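Local coordinates for hypothetical protein DR_0824 (Deinococcus radiodurans, PDB 2IMR) that catalyses the zinc-dependent deamination of aminodeoxyfutalosine to futalosine, a step of menaquinone biosynthesis, at residues A83-G88 with G411-L416; Y173-N178 with S211-F216; G335-P340 with Q373-L378. One frame throughout, in Å; residues are numbered along the deposited sequence.

The three contacts sample an amidohydrolase from its metal centre to its accessory domain. Contact 2 lies at the active site: the side chain of Glu175 comes within about 5 Å of the zinc ion. Contact 3 belongs to the outer layer of the barrel, its centre about 27 Å from that of contact 2, and even its Phe337 side chain stays about 14 Å from the metal. Contact 1 joins strand 83-86 to the C-terminal part of the chain in the small β-domain, about 41 Å from contact 2 between centres and on the other side of the molecule's centre. Contacts 2 and 3 follow one another along the chain, and contact 1 brackets both. None touches another.

Contact 1 of 3, residues A83-G88 with G411-L416; sequences AEERAG and GFRWEL
Arg413 lays its guanidinium against the methyl group of Ala87, whose CB sits over one face of the group, 3.5 Å from NE. The chain of Arg413 is extended from CG to NE, with CG anti to the backbone N (chi1 -167°), and this carries the charged end from the loop to the strand 83-86. Two carboxylates share its N-H groups, Glu415 at NE and NH2, Glu85 at NH1. Glu415 is gripped side-on: its OE2 takes bonds from both NE, at 2.8 Å, and NH2, at 2.9 Å, and lies close to the guanidinium plane. Glu85 reaches the group from the strand, its OE1 forming a looser salt bridge at 3.6 Å to NH1 of Arg413, with the two flat groups turned 39° apart. Water 1 reinforces this end by donating to Glu85 OE1 and accepting from Arg413 NH2. The same double grip probably makes it tolerable that Glu415 OE2 lies 3.1 Å from Ala87 O, two acceptors that would otherwise repel. Ala87 O has a water of its own, which also accepts from the backbone N of Glu415 and so bridges the two segments. A leucine in place of Arg413 would probably leave Glu85 and Glu415 without their shared positive mate and uncover the Ala87 methyl. Gly88 follows with a positive phi of 97° and comes so close to Glu415 that a side chain would collide with its CB. The whole is a salt-bridge network, Glu85-Arg413-Glu415, tying the outermost strand of the mixed sheet to the chain beyond helix 380-395, as in the amidohydrolase β-domain, which is built from both ends of the polypeptide beside the barrel.

Contact 2 of 3, residues Y173-N178 with S211-F216; sequences YFEVLN and SPHTPF
Glu175 and Ser211 pair as neighbours in a parallel ladder, and around them the contact is tight and buried. Three backbone bonds alternate between the strands: Ser211 N to Phe174 O, Val176 N to Ser211 O at 3.0 Å, and His213 N to Val176 O. Glu175 CA adds a CH···O contact with Ser211 O. Close by, Tyr173 CB touches Ser211 CB at 3.8 Å. The extended chain of Glu175 carries its carboxylate to the imidazole edge of His213, where OE2 lies 3.3 Å from CD2, the two planes 72° apart. Both residues are predicted to bind substrate, and Glu175 also packs on the zinc ligand His240. The looser side is at Leu177, which is partly exposed, although the His213 ring it covers is buried. There the leucine side chain runs alongside His213 and sets CD1 over one ring face, a CH-pi contact 3.8 Å from the centroid; Thr214 CG2 lies over the opposite face, and Thr217 OG1 bonds ND1, so the ring's rotation is well defined. These are neighbouring strands of the barrel, 170-176 and 206-212, joined through helix 184-199 as a beta-alpha-beta crossover. Val176 and Pro212 turn to the other face of the sheet, against helix 220-233, and strand 238-241 continues the wall beyond Ser211.

Contact 3 of 3, residues G335-P340 with Q373-L378; sequences GTFDWP and QLYPGL
Trp339 and Tyr375 approach with their CA atoms 7.6 Å apart, where the first turn of helix 339-344 meets the end of helix 365-374 and the type I turn from Tyr375 to Leu378 that follows it. Tyr375 is the centrepiece. With CG anti to its carbonyl carbon (chi1 -44°), the ring reaches across to the loop ahead of Trp339, and its hydroxyl donates a short 2.6 Å hydrogen bond to Phe337 O, the donor tilted 24° from the carbonyl plane. That oxygen also receives a weak bond from Trp339 N, closing an inverse gamma turn centred on Asp338. The phenol is held flat from both sides: CB of Leu374 lies over one face, and CB of Trp339 over the opposite one, 3.8 Å from the ring centroid. The indole itself stands edge-on to the same tyrosine face, the planes at 71°, and brings CE3 to 3.7 Å from Tyr375 CE1. Pro340 CD comes obliquely to the ring, 3.7 Å from Tyr375 CD2, while Thr336 CG2 closes on the hydroxyl end from the direction facing it. Leu378, coming back out of the turn, crosses the indole at about a right angle and lays CD2 over the five-membered ring, 3.7 Å from its centroid. The tryptophan is therefore used twice, its edge and CB against Tyr375 and a face against Leu378. Asp338 is the N-cap of the new helix, its OD1 accepting from Ala341 N. Trp339 also packs on strands 322-324 and 349-351 and on helix 380-395, so a mixed aromatic and aliphatic cluster joins helix 339-344 and the end of helix 365-374 to the strands they cover, as in the TIM-barrel fold of the amidohydrolases.

Contact 1 of 3, residues A83-G88 with G411-L416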
loop_
_atom_site.group_PDB
_atom_site.type_symbol
_atom_site.label_atom_id
_atom_site.label_comp_id
_atom_site.label_asym_id
_atom_site.label_seq_id
_atom_site.Cartn_x
_atom_site.Cartn_y
_atom_site.Cartn_z
ATOM N N ALA A 83 -22.220 28.744 14.678
ATOM C CA ALA A 83 -21.719 28.207 15.935
ATOM C C ALA A 83 -20.530 27.313 15.600
ATOM O O ALA A 83 -20.550 26.611 14.590
ATOM C CB ALA A 83 -22.802 27.400 16.628
ATOM N N GLU A 84 -19.496 27.340 16.432
ATOM C CA GLU A 84 -18.323 26.513 16.179
ATOM C C GLU A 84 -18.357 25.182 16.904
ATOM O O GLU A 84 -18.935 25.052 17.984
ATOM C CB GLU A 84 -17.037 27.256 16.548
ATOM C CG GLU A 84 -16.572 28.225 15.479
ATOM C CD GLU A 84 -15.199 28.801 15.762
ATOM O OE1 GLU A 84 -14.229 28.016 15.876
ATOM O OE2 GLU A 84 -15.091 30.044 15.864
ATOM N N GLU A 85 -17.731 24.194 16.280
ATOM C CA GLU A 85 -17.638 22.843 16.808
ATOM C C GLU A 85 -16.234 22.323 16.530
ATOM O O GLU A 85 -15.775 22.377 15.396
ATOM C CB GLU A 85 -18.627 21.917 16.096
ATOM C CG GLU A 85 -20.077 22.023 16.516
ATOM C CD GLU A 85 -20.962 21.113 15.683
ATOM O OE1 GLU A 85 -20.544 19.971 15.411
ATOM O OE2 GLU A 85 -22.073 21.532 15.299
ATOM N N ARG A 86 -15.552 21.836 17.561
ATOM C CA ARG A 86 -14.223 21.260 17.388
ATOM C C ARG A 86 -14.488 19.857 16.840
ATOM O O ARG A 86 -15.038 19.010 17.541
ATOM C CB ARG A 86 -13.501 21.179 18.735
ATOM C CG ARG A 86 -12.325 20.207 18.772
ATOM C CD ARG A 86 -11.296 20.467 17.679
ATOM N NE ARG A 86 -10.170 19.539 17.786
ATOM C CZ ARG A 86 -9.120 19.523 16.973
ATOM N NH1 ARG A 86 -9.034 20.389 15.972
ATOM N NH2 ARG A 86 -8.148 18.637 17.164
ATOM N N ALA A 87 -14.103 19.610 15.592
ATOM C CA ALA A 87 -14.373 18.318 14.970
ATOM C C ALA A 87 -13.236 17.300 14.949
ATOM O O ALA A 87 -13.290 16.331 14.195
ATOM C CB ALA A 87 -14.892 18.538 13.557
ATOM N N GLY A 88 -12.212 17.511 15.765
ATOM C CA GLY A 88 -11.113 16.561 15.804
ATOM C C GLY A 88 -9.916 16.927 14.950
ATOM O O GLY A 88 -9.835 18.031 14.410
ATOM N N GLY A 411 -18.803 10.257 7.726
ATOM C CA GLY A 411 -17.608 9.524 7.343
ATOM C C GLY A 411 -16.405 10.419 7.090
ATOM O O GLY A 411 -15.268 9.941 7.062
ATOM N N PHE A 412 -16.647 11.717 6.906
ATOM C CA PHE A 412 -15.571 12.677 6.649
ATOM C C PHE A 412 -14.909 13.123 7.941
ATOM O O PHE A 412 -13.819 13.690 7.931
ATOM C CB PHE A 412 -16.121 13.914 5.932
ATOM C CG PHE A 412 -16.704 13.627 4.580
ATOM C CD1 PHE A 412 -17.652 14.483 4.028
ATOM C CD2 PHE A 412 -16.294 12.519 3.851
ATOM C CE1 PHE A 412 -18.186 14.237 2.764
ATOM C CE2 PHE A 412 -16.819 12.263 2.587
ATOM C CZ PHE A 412 -17.767 13.125 2.042
ATOM N N ARG A 413 -15.585 12.881 9.055
ATOM C CA ARG A 413 -15.075 13.269 10.359
ATOM C C ARG A 413 -14.393 12.039 10.981
ATOM O O ARG A 413 -15.029 11.232 11.656
ATOM C CB ARG A 413 -16.252 13.755 11.208
ATOM C CG ARG A 413 -15.892 14.479 12.473
ATOM C CD ARG A 413 -17.108 15.274 12.983
ATOM N NE ARG A 413 -16.894 15.738 14.345
ATOM C CZ ARG A 413 -17.712 16.552 15.001
ATOM N NH1 ARG A 413 -18.819 17.008 14.419
ATOM N NH2 ARG A 413 -17.419 16.905 16.244
ATOM N N TRP A 414 -13.089 11.913 10.750
ATOM C CA TRP A 414 -12.324 10.768 11.239
ATOM C C TRP A 414 -12.421 10.443 12.729
ATOM O O TRP A 414 -12.336 9.273 13.109
ATOM C CB TRP A 414 -10.853 10.929 10.849
ATOM C CG TRP A 414 -10.602 10.806 9.372
ATOM C CD1 TRP A 414 -11.521 10.913 8.366
ATOM C CD2 TRP A 414 -9.335 10.592 8.735
ATOM N NE1 TRP A 414 -10.907 10.779 7.144
ATOM C CE2 TRP A 414 -9.565 10.582 7.340
ATOM C CE3 TRP A 414 -8.028 10.411 9.207
ATOM C CZ2 TRP A 414 -8.533 10.396 6.409
ATOM C CZ3 TRP A 414 -6.996 10.226 8.277
ATOM C CH2 TRP A 414 -7.261 10.221 6.896
ATOM N N GLU A 415 -12.604 11.455 13.574
ATOM C CA GLU A 415 -12.687 11.209 15.014
ATOM C C GLU A 415 -13.886 10.340 15.409
ATOM O O GLU A 415 -13.946 9.839 16.536
ATOM C CB GLU A 415 -12.757 12.530 15.791
ATOM C CG GLU A 415 -14.101 13.232 15.683
ATOM C CD GLU A 415 -14.306 14.301 16.737
ATOM O OE1 GLU A 415 -13.708 14.198 17.830
ATOM O OE2 GLU A 415 -15.091 15.236 16.482
ATOM N N LEU A 416 -14.824 10.151 14.485
ATOM C CA LEU A 416 -16.028 9.358 14.765
ATOM C C LEU A 416 -16.006 7.962 14.141
ATOM O O LEU A 416 -17.011 7.236 14.183
ATOM C CB LEU A 416 -17.268 10.104 14.258
ATOM C CG LEU A 416 -17.410 11.575 14.657
ATOM C CD1 LEU A 416 -18.644 12.172 13.986
ATOM C CD2 LEU A 416 -17.515 11.694 16.165
HETATM O O HOH W 1 -19.690 18.590 17.381
HETATM O O HOH W 2 -13.980 16.915 19.011
HETATM O O HOH W 3 -12.178 14.102 13.034
#

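Contact 2 of 3, residues Y173-N178 with S211-F216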
loop_
_atom_site.group_PDB
_atom_site.type_symbol
_atom_site.label_atom_id
_atom_site.label_comp_id
_atom_site.label_asym_id
_atom_site.label_seq_id
_atom_site.Cartn_x
_atom_site.Cartn_y
_atom_site.Cartn_z
ATOM N N TYR A 173 -4.495 -7.461 -6.492
ATOM C CA TYR A 173 -3.267 -7.946 -7.116
ATOM C C TYR A 173 -3.023 -9.432 -6.839
ATOM O O TYR A 173 -2.930 -9.841 -5.678
ATOM C CB TYR A 173 -2.066 -7.159 -6.584
ATOM C CG TYR A 173 -2.161 -5.652 -6.705
ATOM C CD1 TYR A 173 -1.603 -4.978 -7.791
ATOM C CD2 TYR A 173 -2.756 -4.894 -5.693
ATOM C CE1 TYR A 173 -1.625 -3.588 -7.862
ATOM C CE2 TYR A 173 -2.788 -3.508 -5.753
ATOM C CZ TYR A 173 -2.219 -2.860 -6.834
ATOM O OH TYR A 173 -2.226 -1.486 -6.868
ATOM N N PHE A 174 -2.893 -10.225 -7.900
ATOM C CA PHE A 174 -2.646 -11.661 -7.760
ATOM C C PHE A 174 -1.157 -11.846 -7.502
ATOM O O PHE A 174 -0.328 -11.467 -8.321
ATOM C CB PHE A 174 -3.066 -12.401 -9.039
ATOM C CG PHE A 174 -3.011 -13.902 -8.927
ATOM C CD1 PHE A 174 -3.537 -14.551 -7.811
ATOM C CD2 PHE A 174 -2.470 -14.670 -9.955
ATOM C CE1 PHE A 174 -3.524 -15.945 -7.720
ATOM C CE2 PHE A 174 -2.450 -16.066 -9.876
ATOM C CZ PHE A 174 -2.980 -16.706 -8.757
ATOM N N GLU A 175 -0.812 -12.433 -6.362
ATOM C CA GLU A 175 0.596 -12.605 -6.019
ATOM C C GLU A 175 1.256 -13.803 -6.690
ATOM O O GLU A 175 0.688 -14.888 -6.737
ATOM C CB GLU A 175 0.752 -12.712 -4.500
ATOM C CG GLU A 175 2.157 -12.420 -4.012
ATOM C CD GLU A 175 2.232 -12.313 -2.503
ATOM O OE1 GLU A 175 1.962 -13.321 -1.821
ATOM O OE2 GLU A 175 2.558 -11.221 -2.003
ATOM N N VAL A 176 2.456 -13.588 -7.221
ATOM C CA VAL A 176 3.210 -14.655 -7.874
ATOM C C VAL A 176 4.554 -14.789 -7.170
ATOM O O VAL A 176 5.231 -13.797 -6.915
ATOM C CB VAL A 176 3.440 -14.352 -9.363
ATOM C CG1 VAL A 176 4.267 -15.472 -10.000
ATOM C CG2 VAL A 176 2.100 -14.217 -10.068
ATOM N N LEU A 177 4.937 -16.022 -6.860
ATOM C CA LEU A 177 6.179 -16.270 -6.138
ATOM C C LEU A 177 6.884 -17.544 -6.600
ATOM O O LEU A 177 6.351 -18.631 -6.460
ATOM C CB LEU A 177 5.860 -16.372 -4.636
ATOM C CG LEU A 177 6.930 -16.423 -3.536
ATOM C CD1 LEU A 177 6.215 -16.424 -2.187
ATOM C CD2 LEU A 177 7.813 -17.660 -3.657
ATOM N N ASN A 178 8.082 -17.397 -7.159
ATOM C CA ASN A 178 8.879 -18.544 -7.590
ATOM C C ASN A 178 10.240 -18.032 -8.032
ATOM O O ASN A 178 10.363 -17.411 -9.082
ATOM C CB ASN A 178 8.223 -19.299 -8.743
ATOM C CG ASN A 178 8.924 -20.612 -9.029
ATOM O OD1 ASN A 178 10.118 -20.634 -9.321
ATOM N ND2 ASN A 178 8.190 -21.715 -8.931
ATOM N N SER A 211 1.070 -9.000 -8.756
ATOM C CA SER A 211 2.060 -8.708 -7.746
ATOM C C SER A 211 3.217 -9.679 -7.627
ATOM O O SER A 211 3.097 -10.713 -6.971
ATOM C CB SER A 211 1.400 -8.584 -6.373
ATOM O OG SER A 211 2.391 -8.390 -5.375
ATOM N N PRO A 212 4.344 -9.375 -8.293
ATOM C CA PRO A 212 5.523 -10.241 -8.208
ATOM C C PRO A 212 5.910 -10.033 -6.735
ATOM O O PRO A 212 6.124 -8.896 -6.313
ATOM C CB PRO A 212 6.517 -9.570 -9.157
ATOM C CG PRO A 212 5.628 -8.863 -10.158
ATOM C CD PRO A 212 4.543 -8.295 -9.278
ATOM N N HIS A 213 5.983 -11.116 -5.965
ATOM C CA HIS A 213 6.263 -11.043 -4.525
ATOM C C HIS A 213 7.375 -10.089 -4.082
ATOM O O HIS A 213 7.110 -9.073 -3.433
ATOM C CB HIS A 213 6.535 -12.454 -3.987
ATOM C CG HIS A 213 6.565 -12.544 -2.492
ATOM N ND1 HIS A 213 7.532 -13.251 -1.810
ATOM C CD2 HIS A 213 5.720 -12.057 -1.551
ATOM C CE1 HIS A 213 7.281 -13.200 -0.513
ATOM N NE2 HIS A 213 6.186 -12.482 -0.329
ATOM N N THR A 214 8.617 -10.433 -4.405
ATOM C CA THR A 214 9.766 -9.607 -4.045
ATOM C C THR A 214 10.823 -9.795 -5.121
ATOM O O THR A 214 10.677 -10.648 -5.999
ATOM C CB THR A 214 10.406 -10.036 -2.709
ATOM O OG1 THR A 214 11.037 -11.313 -2.876
ATOM C CG2 THR A 214 9.351 -10.123 -1.588
ATOM N N PRO A 215 11.910 -9.010 -5.062
ATOM C CA PRO A 215 12.958 -9.158 -6.076
ATOM C C PRO A 215 13.777 -10.436 -5.890
ATOM O O PRO A 215 14.525 -10.826 -6.784
ATOM C CB PRO A 215 13.824 -7.909 -5.879
ATOM C CG PRO A 215 12.903 -6.925 -5.200
ATOM C CD PRO A 215 12.137 -7.805 -4.245
ATOM N N PHE A 216 13.644 -11.085 -4.734
ATOM C CA PHE A 216 14.417 -12.297 -4.479
ATOM C C PHE A 216 13.618 -13.593 -4.388
ATOM O O PHE A 216 14.203 -14.665 -4.239
ATOM C CB PHE A 216 15.281 -12.117 -3.224
ATOM C CG PHE A 216 14.499 -11.809 -1.984
ATOM C CD1 PHE A 216 14.062 -12.833 -1.149
ATOM C CD2 PHE A 216 14.196 -10.493 -1.649
ATOM C CE1 PHE A 216 13.333 -12.549 0.006
ATOM C CE2 PHE A 216 13.465 -10.200 -0.495
ATOM C CZ PHE A 216 13.034 -11.232 0.332
#

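Contact 3 of 3, residues G335-P340 with Q373-L378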
loop_
_atom_site.group_PDB
_atom_site.type_symbol
_atom_site.label_atom_id
_atom_site.label_comp_id
_atom_site.label_asym_id
_atom_site.label_seq_id
_atom_site.Cartn_x
_atom_site.Cartn_y
_atom_site.Cartn_z
ATOM N N GLY A 335 13.103 -1.038 10.144
ATOM C CA GLY A 335 13.708 0.272 10.028
ATOM C C GLY A 335 12.567 1.213 9.683
ATOM O O GLY A 335 11.402 0.799 9.692
ATOM N N THR A 336 12.877 2.462 9.355
ATOM C CA THR A 336 11.829 3.429 9.053
ATOM C C THR A 336 11.918 4.020 7.647
ATOM O O THR A 336 12.978 4.472 7.225
ATOM C CB THR A 336 11.857 4.582 10.086
ATOM O OG1 THR A 336 11.729 4.038 11.405
ATOM C CG2 THR A 336 10.720 5.560 9.840
ATOM N N PHE A 337 10.794 3.987 6.932
ATOM C CA PHE A 337 10.678 4.536 5.579
ATOM C C PHE A 337 11.066 6.013 5.645
ATOM O O PHE A 337 10.552 6.752 6.480
ATOM C CB PHE A 337 9.226 4.398 5.104
ATOM C CG PHE A 337 8.928 5.082 3.796
ATOM C CD1 PHE A 337 9.458 4.602 2.602
ATOM C CD2 PHE A 337 8.077 6.189 3.757
ATOM C CE1 PHE A 337 9.144 5.205 1.389
ATOM C CE2 PHE A 337 7.757 6.800 2.549
ATOM C CZ PHE A 337 8.291 6.307 1.358
ATOM N N ASP A 338 11.963 6.442 4.764
ATOM C CA ASP A 338 12.393 7.840 4.761
ATOM C C ASP A 338 11.405 8.683 3.959
ATOM O O ASP A 338 11.678 9.066 2.826
ATOM C CB ASP A 338 13.793 7.964 4.147
ATOM C CG ASP A 338 14.464 9.280 4.496
ATOM O OD1 ASP A 338 13.740 10.247 4.807
ATOM O OD2 ASP A 338 15.708 9.347 4.453
ATOM N N TRP A 339 10.249 8.973 4.546
ATOM C CA TRP A 339 9.244 9.749 3.837
ATOM C C TRP A 339 9.774 11.117 3.398
ATOM O O TRP A 339 9.594 11.517 2.248
ATOM C CB TRP A 339 7.994 9.933 4.705
ATOM C CG TRP A 339 6.765 10.308 3.922
ATOM C CD1 TRP A 339 6.692 11.169 2.862
ATOM C CD2 TRP A 339 5.424 9.871 4.175
ATOM N NE1 TRP A 339 5.390 11.299 2.444
ATOM C CE2 TRP A 339 4.591 10.513 3.232
ATOM C CE3 TRP A 339 4.846 9.002 5.110
ATOM C CZ2 TRP A 339 3.208 10.312 3.196
ATOM C CZ3 TRP A 339 3.471 8.801 5.078
ATOM C CH2 TRP A 339 2.666 9.455 4.125
ATOM N N PRO A 340 10.431 11.856 4.305
ATOM C CA PRO A 340 10.927 13.164 3.860
ATOM C C PRO A 340 11.827 13.114 2.624
ATOM O O PRO A 340 11.752 13.997 1.762
ATOM C CB PRO A 340 11.632 13.724 5.101
ATOM C CG PRO A 340 11.862 12.527 5.981
ATOM C CD PRO A 340 10.667 11.654 5.743
ATOM N N GLN A 373 3.965 10.645 14.228
ATOM C CA GLN A 373 4.970 10.447 15.256
ATOM C C GLN A 373 6.341 10.129 14.655
ATOM O O GLN A 373 7.372 10.564 15.171
ATOM C CB GLN A 373 4.511 9.333 16.191
ATOM C CG GLN A 373 3.096 9.570 16.693
ATOM C CD GLN A 373 2.536 8.406 17.473
ATOM O OE1 GLN A 373 3.082 7.300 17.450
ATOM N NE2 GLN A 373 1.423 8.645 18.165
ATOM N N LEU A 374 6.350 9.374 13.560
ATOM C CA LEU A 374 7.605 9.018 12.897
ATOM C C LEU A 374 8.289 10.209 12.240
ATOM O O LEU A 374 9.518 10.300 12.225
ATOM C CB LEU A 374 7.366 7.972 11.802
ATOM C CG LEU A 374 6.918 6.562 12.169
ATOM C CD1 LEU A 374 6.641 5.781 10.874
ATOM C CD2 LEU A 374 7.996 5.871 12.989
ATOM N N TYR A 375 7.497 11.114 11.678
ATOM C CA TYR A 375 8.055 12.255 10.966
ATOM C C TYR A 375 7.653 13.606 11.547
ATOM O O TYR A 375 6.831 14.325 10.972
ATOM C CB TYR A 375 7.644 12.162 9.496
ATOM C CG TYR A 375 7.782 10.755 8.939
ATOM C CD1 TYR A 375 6.657 9.971 8.680
ATOM C CD2 TYR A 375 9.038 10.201 8.707
ATOM C CE1 TYR A 375 6.784 8.664 8.207
ATOM C CE2 TYR A 375 9.177 8.900 8.233
ATOM C CZ TYR A 375 8.049 8.139 7.989
ATOM O OH TYR A 375 8.190 6.846 7.540
ATOM N N PRO A 376 8.259 13.981 12.684
ATOM C CA PRO A 376 7.964 15.254 13.351
ATOM C C PRO A 376 8.122 16.498 12.482
ATOM O O PRO A 376 7.378 17.462 12.636
ATOM C CB PRO A 376 8.918 15.246 14.545
ATOM C CG PRO A 376 10.083 14.445 14.043
ATOM C CD PRO A 376 9.391 13.301 13.334
ATOM N N GLY A 377 9.086 16.479 11.566
ATOM C CA GLY A 377 9.296 17.638 10.714
ATOM C C GLY A 377 8.450 17.647 9.455
ATOM O O GLY A 377 8.381 18.657 8.749
ATOM N N LEU A 378 7.796 16.526 9.171
ATOM C CA LEU A 378 6.968 16.413 7.979
ATOM C C LEU A 378 5.599 17.067 8.164
ATOM O O LEU A 378 4.912 16.836 9.159
ATOM C CB LEU A 378 6.797 14.937 7.615
ATOM C CG LEU A 378 6.215 14.613 6.238
ATOM C CD1 LEU A 378 7.132 15.169 5.155
ATOM C CD2 LEU A 378 6.074 13.106 6.091
#